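Local coordinates for protein beta-lactamase (Klebsiella pneumoniae, PDB 6HUH) that probably hydrolyses beta-lactam antibiotics to substituted beta-amino acids as a class D serine beta-lactamase, a resistance enzyme crystallised as a dimer, at residues Q186-I194 / R250-L261; F66-P76 / I103-E111. All coordinates share one frame; numbering follows the deposited sequence.

From the N terminus, contact 2 comes first: the chain leaves helix 56-64, runs through the irregular segment 66-76 and returns after 26 intervening residues as helix 103-113, closing a loop within the helical part of the fold. Contact 1 follows in series, neither crossing nor enclosing it. There the hairpin of strands 185-189 and 192-201 meets helix 245-264 after 55 residues that are mostly strand, joining the edge of the antiparallel sheet to the C-terminal helix. The centres of contact 1 and contact 2 lie about 29 Å apart, and the nearest atoms of contact 1 and contact 2 about 11 Å. Both contacts reach the second subunit: Gln-71 of one chain packs on Pro-187 of the other.

Contact 1 (Q186-I194 / R250-L261)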
loop_
_atom_site.group_PDB
_atom_site.type_symbol
_atom_site.label_atom_id
_atom_site.label_comp_id
_atom_site.label_asym_id
_atom_site.label_seq_id
_atom_site.Cartn_x
_atom_site.Cartn_y
_atom_site.Cartn_z
ATOM N N GLN A 186 1.183 -6.280 -8.206
ATOM C CA GLN A 186 1.899 -5.309 -9.039
ATOM C C GLN A 186 0.926 -4.638 -10.063
ATOM O O GLN A 186 -0.206 -5.130 -10.242
ATOM C CB GLN A 186 3.011 -6.065 -9.808
ATOM C CG GLN A 186 4.122 -6.667 -8.952
ATOM C CD GLN A 186 5.082 -5.620 -8.442
ATOM O OE1 GLN A 186 5.396 -4.644 -9.134
ATOM N NE2 GLN A 186 5.555 -5.793 -7.205
ATOM N N PRO A 187 1.342 -3.548 -10.778
ATOM C CA PRO A 187 0.440 -2.949 -11.777
ATOM C C PRO A 187 0.095 -3.941 -12.879
ATOM O O PRO A 187 0.932 -4.765 -13.275
ATOM C CB PRO A 187 1.237 -1.757 -12.332
ATOM C CG PRO A 187 2.281 -1.480 -11.328
ATOM C CD PRO A 187 2.621 -2.811 -10.726
ATOM N N ASP A 188 -1.147 -3.841 -13.367
ATOM C CA ASP A 188 -1.731 -4.671 -14.411
ATOM C C ASP A 188 -1.051 -4.490 -15.781
ATOM O O ASP A 188 -0.262 -3.559 -15.995
ATOM C CB ASP A 188 -3.219 -4.290 -14.555
ATOM C CG ASP A 188 -4.215 -5.080 -13.718
ATOM O OD1 ASP A 188 -3.901 -5.376 -12.534
ATOM O OD2 ASP A 188 -5.347 -5.323 -14.216
ATOM N N ILE A 189 -1.377 -5.415 -16.701
ATOM C CA ILE A 189 -1.065 -5.447 -18.127
ATOM C C ILE A 189 -2.419 -5.913 -18.720
ATOM O O ILE A 189 -2.850 -7.014 -18.399
ATOM C CB ILE A 189 0.147 -6.372 -18.471
ATOM C CG1 ILE A 189 1.455 -5.834 -17.839
ATOM C CG2 ILE A 189 0.305 -6.511 -19.998
ATOM C CD1 ILE A 189 2.634 -6.770 -17.872
ATOM N N ASP A 190 -3.126 -5.053 -19.490
ATOM C CA ASP A 190 -4.480 -5.341 -20.018
ATOM C C ASP A 190 -5.387 -5.952 -18.901
ATOM O O ASP A 190 -5.583 -5.310 -17.861
ATOM C CB ASP A 190 -4.462 -6.182 -21.329
ATOM C CG ASP A 190 -5.739 -6.102 -22.186
ATOM O OD1 ASP A 190 -6.806 -6.568 -21.715
ATOM O OD2 ASP A 190 -5.653 -5.628 -23.355
ATOM N N GLY A 191 -5.862 -7.182 -19.096
ATOM C CA GLY A 191 -6.703 -7.852 -18.110
ATOM C C GLY A 191 -5.950 -8.779 -17.177
ATOM O O GLY A 191 -6.562 -9.429 -16.324
ATOM N N TRP A 192 -4.622 -8.841 -17.332
ATOM C CA TRP A 192 -3.733 -9.685 -16.555
ATOM C C TRP A 192 -3.408 -9.060 -15.201
ATOM O O TRP A 192 -3.132 -7.858 -15.099
ATOM C CB TRP A 192 -2.447 -10.007 -17.349
ATOM C CG TRP A 192 -2.711 -10.818 -18.583
ATOM C CD1 TRP A 192 -3.133 -10.358 -19.797
ATOM C CD2 TRP A 192 -2.598 -12.242 -18.712
ATOM N NE1 TRP A 192 -3.307 -11.409 -20.669
ATOM C CE2 TRP A 192 -2.999 -12.578 -20.025
ATOM C CE3 TRP A 192 -2.221 -13.276 -17.831
ATOM C CZ2 TRP A 192 -3.014 -13.895 -20.489
ATOM C CZ3 TRP A 192 -2.237 -14.584 -18.294
ATOM C CH2 TRP A 192 -2.629 -14.879 -19.609
ATOM N N GLN A 193 -3.456 -9.892 -14.161
ATOM C CA GLN A 193 -3.159 -9.529 -12.790
ATOM C C GLN A 193 -1.732 -9.947 -12.542
ATOM O O GLN A 193 -1.412 -11.117 -12.696
ATOM C CB GLN A 193 -4.116 -10.244 -11.823
ATOM C CG GLN A 193 -5.481 -9.572 -11.668
ATOM C CD GLN A 193 -6.242 -10.164 -10.509
ATOM O OE1 GLN A 193 -5.933 -9.921 -9.332
ATOM N NE2 GLN A 193 -7.248 -10.970 -10.818
ATOM N N ILE A 194 -0.862 -8.986 -12.214
ATOM C CA ILE A 194 0.570 -9.237 -11.987
ATOM C C ILE A 194 0.918 -9.342 -10.476
ATOM O O ILE A 194 0.543 -8.486 -9.682
ATOM C CB ILE A 194 1.438 -8.175 -12.736
ATOM C CG1 ILE A 194 0.948 -7.906 -14.208
ATOM C CG2 ILE A 194 2.944 -8.484 -12.685
ATOM C CD1 ILE A 194 0.947 -9.047 -15.238
ATOM N N ARG A 250 12.765 -5.784 -12.702
ATOM C CA ARG A 250 11.334 -5.463 -12.694
ATOM C C ARG A 250 10.913 -4.745 -13.974
ATOM O O ARG A 250 9.869 -5.040 -14.551
ATOM C CB ARG A 250 11.009 -4.611 -11.458
ATOM C CG ARG A 250 9.516 -4.306 -11.267
ATOM C CD ARG A 250 9.217 -3.583 -9.952
ATOM N NE ARG A 250 8.722 -2.208 -10.113
ATOM C CZ ARG A 250 7.495 -1.877 -10.513
ATOM N NH1 ARG A 250 6.613 -2.817 -10.823
ATOM N NH2 ARG A 250 7.151 -0.602 -10.631
ATOM N N GLU A 251 11.754 -3.805 -14.405
ATOM C CA GLU A 251 11.617 -2.998 -15.608
ATOM C C GLU A 251 11.605 -3.907 -16.856
ATOM O O GLU A 251 10.680 -3.818 -17.665
ATOM C CB GLU A 251 12.787 -2.014 -15.640
ATOM C CG GLU A 251 12.756 -0.943 -16.705
ATOM C CD GLU A 251 13.963 -0.032 -16.582
ATOM O OE1 GLU A 251 13.820 1.048 -15.962
ATOM O OE2 GLU A 251 15.068 -0.434 -17.023
ATOM N N GLU A 252 12.613 -4.805 -16.970
ATOM C CA GLU A 252 12.822 -5.737 -18.088
ATOM C C GLU A 252 11.723 -6.796 -18.211
ATOM O O GLU A 252 11.437 -7.260 -19.321
ATOM C CB GLU A 252 14.223 -6.384 -18.024
ATOM C CG GLU A 252 15.335 -5.488 -18.545
ATOM C CD GLU A 252 16.736 -5.822 -18.051
ATOM O OE1 GLU A 252 17.473 -4.878 -17.675
ATOM O OE2 GLU A 252 17.105 -7.019 -18.050
ATOM N N VAL A 253 11.107 -7.163 -17.084
ATOM C CA VAL A 253 10.015 -8.132 -17.065
ATOM C C VAL A 253 8.761 -7.475 -17.644
ATOM O O VAL A 253 8.125 -8.044 -18.528
ATOM C CB VAL A 253 9.805 -8.707 -15.649
ATOM C CG1 VAL A 253 8.441 -9.361 -15.504
ATOM C CG2 VAL A 253 10.904 -9.701 -15.303
ATOM N N PHE A 254 8.454 -6.247 -17.183
ATOM C CA PHE A 254 7.307 -5.460 -17.640
ATOM C C PHE A 254 7.411 -5.062 -19.106
ATOM O O PHE A 254 6.383 -4.854 -19.753
ATOM C CB PHE A 254 7.064 -4.245 -16.742
ATOM C CG PHE A 254 6.120 -4.543 -15.606
ATOM C CD1 PHE A 254 4.745 -4.594 -15.818
ATOM C CD2 PHE A 254 6.599 -4.724 -14.316
ATOM C CE1 PHE A 254 3.871 -4.863 -14.766
ATOM C CE2 PHE A 254 5.724 -4.967 -13.262
ATOM C CZ PHE A 254 4.368 -5.037 -13.495
ATOM N N ALA A 255 8.643 -4.991 -19.635
ATOM C CA ALA A 255 8.889 -4.684 -21.036
ATOM C C ALA A 255 8.496 -5.912 -21.873
ATOM O O ALA A 255 7.547 -5.835 -22.662
ATOM C CB ALA A 255 10.363 -4.338 -21.246
ATOM N N ALA A 256 9.174 -7.065 -21.603
ATOM C CA ALA A 256 9.077 -8.366 -22.280
ATOM C C ALA A 256 7.880 -9.274 -21.918
ATOM O O ALA A 256 7.751 -10.352 -22.514
ATOM C CB ALA A 256 10.362 -9.128 -22.059
ATOM N N LEU A 257 7.013 -8.849 -20.979
ATOM C CA LEU A 257 5.857 -9.626 -20.536
ATOM C C LEU A 257 4.687 -9.681 -21.530
ATOM O O LEU A 257 4.205 -10.787 -21.806
ATOM C CB LEU A 257 5.380 -9.124 -19.174
ATOM C CG LEU A 257 5.130 -10.167 -18.104
ATOM C CD1 LEU A 257 6.220 -11.196 -18.046
ATOM C CD2 LEU A 257 4.979 -9.512 -16.762
ATOM N N PRO A 258 4.208 -8.541 -22.091
ATOM C CA PRO A 258 3.041 -8.599 -22.991
ATOM C C PRO A 258 3.165 -9.564 -24.172
ATOM O O PRO A 258 2.171 -10.189 -24.530
ATOM C CB PRO A 258 2.860 -7.147 -23.426
ATOM C CG PRO A 258 3.394 -6.368 -22.287
ATOM C CD PRO A 258 4.609 -7.138 -21.866
ATOM N N GLU A 259 4.359 -9.742 -24.737
ATOM C CA GLU A 259 4.509 -10.712 -25.825
ATOM C C GLU A 259 4.255 -12.166 -25.358
ATOM O O GLU A 259 3.569 -12.902 -26.052
ATOM C CB GLU A 259 5.851 -10.567 -26.569
ATOM C CG GLU A 259 7.098 -10.785 -25.738
ATOM C CD GLU A 259 8.377 -10.553 -26.510
ATOM O OE1 GLU A 259 8.853 -11.507 -27.167
ATOM O OE2 GLU A 259 8.910 -9.422 -26.446
ATOM N N GLN A 260 4.752 -12.548 -24.168
ATOM C CA GLN A 260 4.594 -13.882 -23.567
ATOM C C GLN A 260 3.161 -14.167 -23.232
ATOM O O GLN A 260 2.744 -15.326 -23.307
ATOM C CB GLN A 260 5.415 -14.010 -22.290
ATOM C CG GLN A 260 6.864 -13.679 -22.477
ATOM C CD GLN A 260 7.511 -14.584 -23.486
ATOM O OE1 GLN A 260 7.797 -14.179 -24.609
ATOM N NE2 GLN A 260 7.734 -15.838 -23.118
ATOM N N LEU A 261 2.419 -13.115 -22.819
ATOM C CA LEU A 261 1.009 -13.179 -22.464
ATOM C C LEU A 261 0.212 -13.374 -23.753
ATOM O O LEU A 261 -0.688 -14.210 -23.793
ATOM C CB LEU A 261 0.616 -11.872 -21.763
ATOM C CG LEU A 261 0.637 -11.798 -20.235
ATOM C CD1 LEU A 261 1.925 -12.261 -19.650
ATOM C CD2 LEU A 261 0.474 -10.386 -19.797
#
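Arg-250 opens the contact by reaching Gln-186: its NH1 comes to 2.8 Å from OE1 of Gln-186, but the angle is too poor for a hydrogen bond, and the amide and guanidinium planes stand 53° apart. Bent at chi3, the arginine also brings the rim of its guanidinium against CD of Pro-187. One turn on, the edge of the Phe-254 ring meets Pro-187 O, which lies in the ring plane 3.3 Å from Phe-254 CE1, and Gln-186 CB. Two isoleucines approach the same ring obliquely, Ile-189 CD1 at Phe-254 CD1 and Ile-194 CG2 at 3.8 Å from Phe-254 CZ. Leu-257 then takes the same Ile-189 CD1 on its CD2 at 3.8 Å. Pro-258, at the kink of the helix, touches the other branch of that isoleucine, CG to Ile-189 CG2, so the two branches of Ile-189 span adjoining parts of the helix. Leu-261 completes the series over the indole of Trp-192: its CD2 stands 3.6 Å from the centroid of the five-membered ring of Trp-192, 18° off the normal, a CH-pi contact.

The hairpin turns through a type II' beta turn from Ile-189 to Trp-192, and its short strand 186-189 runs at 33° to the helix axis. The layout matches the class D fold, in which a terminal helix packs on one face of the antiparallel sheet. Here Val-253 touches Phe-219 and Phe-232 on strands 215-225 and 228-238, Leu-257 lies on Phe-29 of strand 26-30, and Leu-261 reaches Leu-230.

Contact 2 (F66-P76 / I103-E111); sequences FLVDEQLPALP and IWYSQRLTE
Phe-66 and Leu-109 meet through a ring face: CA of Leu-109 lies 4.0 Å from the centroid of the Phe-66 ring, 21° off its normal and offset toward the rim, a CH-pi contact. Leu-109 CD1 adds an apolar touch at Phe-66 CD2. The Tyr-105 ring is met at its edge by Leu-67 CD2 and Pro-73 O, and obliquely by Leu-75 CG. Trp-104 has Leu-75 O in its ring plane, 3.2 Å from CH2 of Trp-104, and CB of Tyr-105 over one face; its NE1 is hydrogen-bonded to Trp-88 O. The Arg-108 guanidinium lies with one face over CE3 of Trp-104 and takes Pro-76 O and a water at its edge.

Segment 66-76 is an irregular loop between helices 56-64 and 94-99, bent by an Asx turn at Asp-69 and a cis peptide before Pro-73, and two polar bonds fix its later half to helix 103-113. Tyr-105 OH donates to Pro-73 O at 2.8 Å, tilted 16° from the carbonyl plane. Arg-108 NH2 donates to Pro-76 O at 2.8 Å, in the carbonyl plane, and the water bridges Arg-108 NE to that same oxygen. The arginine bends at chi2 (-82°) and chi3 to get there, and NH2 also forms a salt bridge with Asp-81. On the same helix Ser-106 OG hydrogen-bonds the carboxylated lysine at position 54, the active-site general base in class D beta-lactamases.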
loop_
_atom_site.group_PDB
_atom_site.type_symbol
_atom_site.label_atom_id
_atom_site.label_comp_id
_atom_site.label_asym_id
_atom_site.label_seq_id
_atom_site.Cartn_x
_atom_site.Cartn_y
_atom_site.Cartn_z
ATOM N N PHE A 66 0.673 -16.058 12.111
ATOM C CA PHE A 66 1.487 -14.922 12.528
ATOM C C PHE A 66 0.996 -13.667 11.827
ATOM O O PHE A 66 0.891 -12.604 12.452
ATOM C CB PHE A 66 2.966 -15.129 12.183
ATOM C CG PHE A 66 3.802 -13.980 12.697
ATOM C CD1 PHE A 66 4.028 -13.819 14.059
ATOM C CD2 PHE A 66 4.295 -13.019 11.834
ATOM C CE1 PHE A 66 4.792 -12.762 14.542
ATOM C CE2 PHE A 66 5.028 -11.934 12.323
ATOM C CZ PHE A 66 5.278 -11.822 13.674
ATOM N N LEU A 67 0.756 -13.786 10.514
ATOM C CA LEU A 67 0.249 -12.707 9.682
ATOM C C LEU A 67 -1.244 -12.915 9.591
ATOM O O LEU A 67 -1.698 -14.049 9.384
ATOM C CB LEU A 67 0.910 -12.724 8.297
ATOM C CG LEU A 67 2.434 -12.667 8.259
ATOM C CD1 LEU A 67 2.925 -12.924 6.868
ATOM C CD2 LEU A 67 2.983 -11.348 8.826
ATOM N N VAL A 68 -2.009 -11.846 9.846
ATOM C CA VAL A 68 -3.472 -11.893 9.888
ATOM C C VAL A 68 -4.041 -11.635 8.508
ATOM O O VAL A 68 -4.823 -12.445 8.002
ATOM C CB VAL A 68 -4.044 -10.924 10.959
ATOM C CG1 VAL A 68 -5.574 -10.903 10.944
ATOM C CG2 VAL A 68 -3.519 -11.274 12.339
ATOM N N ASP A 69 -3.664 -10.482 7.927
ATOM C CA ASP A 69 -4.048 -10.018 6.597
ATOM C C ASP A 69 -2.998 -9.046 6.080
ATOM O O ASP A 69 -1.850 -9.138 6.478
ATOM C CB ASP A 69 -5.487 -9.428 6.568
ATOM C CG ASP A 69 -5.807 -8.351 7.582
ATOM O OD1 ASP A 69 -4.896 -7.570 7.931
ATOM O OD2 ASP A 69 -6.982 -8.249 7.980
ATOM N N GLU A 70 -3.385 -8.123 5.214
ATOM C CA GLU A 70 -2.492 -7.169 4.568
ATOM C C GLU A 70 -2.111 -6.017 5.498
ATOM O O GLU A 70 -1.066 -5.389 5.333
ATOM C CB GLU A 70 -3.156 -6.639 3.284
ATOM C CG GLU A 70 -3.508 -7.708 2.256
ATOM C CD GLU A 70 -4.749 -8.553 2.490
ATOM O OE1 GLU A 70 -5.488 -8.301 3.472
ATOM O OE2 GLU A 70 -4.979 -9.483 1.687
ATOM N N GLN A 71 -2.980 -5.727 6.453
ATOM C CA GLN A 71 -2.810 -4.631 7.391
ATOM C C GLN A 71 -2.242 -5.121 8.721
ATOM O O GLN A 71 -1.595 -4.343 9.435
ATOM C CB GLN A 71 -4.181 -3.897 7.647
ATOM C CG GLN A 71 -5.048 -3.489 6.421
ATOM C CD GLN A 71 -4.437 -2.431 5.493
ATOM O OE1 GLN A 71 -3.551 -2.707 4.671
ATOM N NE2 GLN A 71 -4.927 -1.199 5.556
ATOM N N LEU A 72 -2.528 -6.389 9.085
ATOM C CA LEU A 72 -2.134 -6.919 10.381
ATOM C C LEU A 72 -1.223 -8.125 10.342
ATOM O O LEU A 72 -1.352 -8.969 9.450
ATOM C CB LEU A 72 -3.377 -7.217 11.204
ATOM C CG LEU A 72 -4.096 -5.973 11.707
ATOM C CD1 LEU A 72 -5.570 -6.072 11.448
ATOM C CD2 LEU A 72 -3.784 -5.712 13.176
ATOM N N PRO A 73 -0.274 -8.231 11.308
ATOM C CA PRO A 73 0.029 -7.287 12.404
ATOM C C PRO A 73 0.890 -6.079 11.997
ATOM O O PRO A 73 1.716 -6.169 11.092
ATOM C CB PRO A 73 0.741 -8.175 13.409
ATOM C CG PRO A 73 1.511 -9.155 12.540
ATOM C CD PRO A 73 0.667 -9.376 11.309
ATOM N N ALA A 74 0.667 -4.938 12.649
ATOM C CA ALA A 74 1.452 -3.733 12.416
ATOM C C ALA A 74 2.533 -3.718 13.508
ATOM O O ALA A 74 2.307 -3.232 14.625
ATOM C CB ALA A 74 0.563 -2.499 12.502
ATOM N N LEU A 75 3.672 -4.349 13.220
ATOM C CA LEU A 75 4.747 -4.458 14.210
ATOM C C LEU A 75 5.659 -3.212 14.268
ATOM O O LEU A 75 6.075 -2.722 13.220
ATOM C CB LEU A 75 5.576 -5.744 14.020
ATOM C CG LEU A 75 4.829 -7.103 13.956
ATOM C CD1 LEU A 75 5.805 -8.238 13.725
ATOM C CD2 LEU A 75 4.005 -7.382 15.220
ATOM N N PRO A 76 5.977 -2.672 15.469
ATOM C CA PRO A 76 6.850 -1.489 15.525
ATOM C C PRO A 76 8.345 -1.798 15.381
ATOM O O PRO A 76 8.810 -2.873 15.771
ATOM C CB PRO A 76 6.560 -0.922 16.909
ATOM C CG PRO A 76 6.244 -2.117 17.741
ATOM C CD PRO A 76 5.541 -3.082 16.826
ATOM N N ILE A 103 13.525 -6.413 6.314
ATOM C CA ILE A 103 14.139 -7.647 6.780
ATOM C C ILE A 103 13.832 -7.937 8.235
ATOM O O ILE A 103 13.643 -9.106 8.565
ATOM C CB ILE A 103 15.652 -7.727 6.472
ATOM C CG1 ILE A 103 16.474 -6.769 7.336
ATOM C CG2 ILE A 103 15.926 -7.529 4.967
ATOM C CD1 ILE A 103 17.961 -7.035 7.329
ATOM N N TRP A 104 13.749 -6.899 9.105
ATOM C CA TRP A 104 13.473 -7.106 10.528
ATOM C C TRP A 104 12.096 -7.714 10.781
ATOM O O TRP A 104 11.943 -8.479 11.725
ATOM C CB TRP A 104 13.716 -5.856 11.372
ATOM C CG TRP A 104 12.885 -4.640 11.082
ATOM C CD1 TRP A 104 13.334 -3.477 10.533
ATOM C CD2 TRP A 104 11.546 -4.367 11.557
ATOM N NE1 TRP A 104 12.341 -2.523 10.564
ATOM C CE2 TRP A 104 11.231 -3.047 11.175
ATOM C CE3 TRP A 104 10.570 -5.124 12.234
ATOM C CZ2 TRP A 104 9.969 -2.484 11.402
ATOM C CZ3 TRP A 104 9.327 -4.561 12.465
ATOM C CH2 TRP A 104 9.041 -3.252 12.065
ATOM N N TYR A 105 11.124 -7.433 9.903
ATOM C CA TYR A 105 9.762 -7.967 9.976
ATOM C C TYR A 105 9.762 -9.460 9.598
ATOM O O TYR A 105 8.923 -10.223 10.080
ATOM C CB TYR A 105 8.827 -7.148 9.079
ATOM C CG TYR A 105 7.357 -7.407 9.299
ATOM C CD1 TYR A 105 6.691 -8.403 8.594
ATOM C CD2 TYR A 105 6.609 -6.607 10.163
ATOM C CE1 TYR A 105 5.331 -8.640 8.783
ATOM C CE2 TYR A 105 5.241 -6.804 10.325
ATOM C CZ TYR A 105 4.610 -7.838 9.650
ATOM O OH TYR A 105 3.271 -8.072 9.836
ATOM N N SER A 106 10.736 -9.889 8.783
ATOM C CA SER A 106 10.865 -11.297 8.402
ATOM C C SER A 106 11.456 -12.085 9.559
ATOM O O SER A 106 11.040 -13.225 9.783
ATOM C CB SER A 106 11.748 -11.440 7.172
ATOM O OG SER A 106 11.119 -10.909 6.018
ATOM N N GLN A 107 12.425 -11.464 10.302
ATOM C CA GLN A 107 13.088 -12.043 11.484
ATOM C C GLN A 107 12.083 -12.188 12.618
ATOM O O GLN A 107 12.124 -13.189 13.329
ATOM C CB GLN A 107 14.278 -11.193 11.945
ATOM C CG GLN A 107 15.257 -10.829 10.835
ATOM C CD GLN A 107 16.538 -10.219 11.345
ATOM O OE1 GLN A 107 16.548 -9.336 12.214
ATOM N NE2 GLN A 107 17.653 -10.654 10.783
ATOM N N ARG A 108 11.155 -11.222 12.762
ATOM C CA ARG A 108 10.079 -11.258 13.767
ATOM C C ARG A 108 9.202 -12.477 13.542
ATOM O O ARG A 108 8.829 -13.146 14.506
ATOM C CB ARG A 108 9.192 -10.012 13.680
ATOM C CG ARG A 108 9.873 -8.725 14.066
ATOM C CD ARG A 108 9.918 -8.484 15.557
ATOM N NE ARG A 108 9.843 -7.052 15.803
ATOM C CZ ARG A 108 10.890 -6.238 15.855
ATOM N NH1 ARG A 108 12.121 -6.718 15.722
ATOM N NH2 ARG A 108 10.716 -4.940 16.059
ATOM N N LEU A 109 8.885 -12.762 12.260
ATOM C CA LEU A 109 8.111 -13.920 11.847
ATOM C C LEU A 109 8.869 -15.211 12.123
ATOM O O LEU A 109 8.286 -16.103 12.740
ATOM C CB LEU A 109 7.683 -13.816 10.362
ATOM C CG LEU A 109 7.307 -15.105 9.595
ATOM C CD1 LEU A 109 6.143 -15.847 10.237
ATOM C CD2 LEU A 109 6.904 -14.781 8.205
ATOM N N THR A 110 10.143 -15.325 11.677
ATOM C CA THR A 110 10.934 -16.560 11.853
ATOM C C THR A 110 11.186 -16.892 13.328
ATOM O O THR A 110 11.026 -18.055 13.695
ATOM C CB THR A 110 12.227 -16.559 11.029
ATOM O OG1 THR A 110 13.097 -15.503 11.450
ATOM C CG2 THR A 110 11.973 -16.499 9.522
ATOM N N GLU A 111 11.516 -15.874 14.175
ATOM C CA GLU A 111 11.741 -16.047 15.629
ATOM C C GLU A 111 10.494 -16.620 16.322
ATOM O O GLU A 111 10.614 -17.407 17.263
ATOM C CB GLU A 111 12.122 -14.720 16.299
ATOM C CG GLU A 111 13.594 -14.357 16.173
ATOM C CD GLU A 111 13.976 -12.984 16.702
ATOM O OE1 GLU A 111 14.837 -12.324 16.073
ATOM O OE2 GLU A 111 13.424 -12.571 17.748
HETATM O O HOH W 1 7.946 -5.378 16.817
#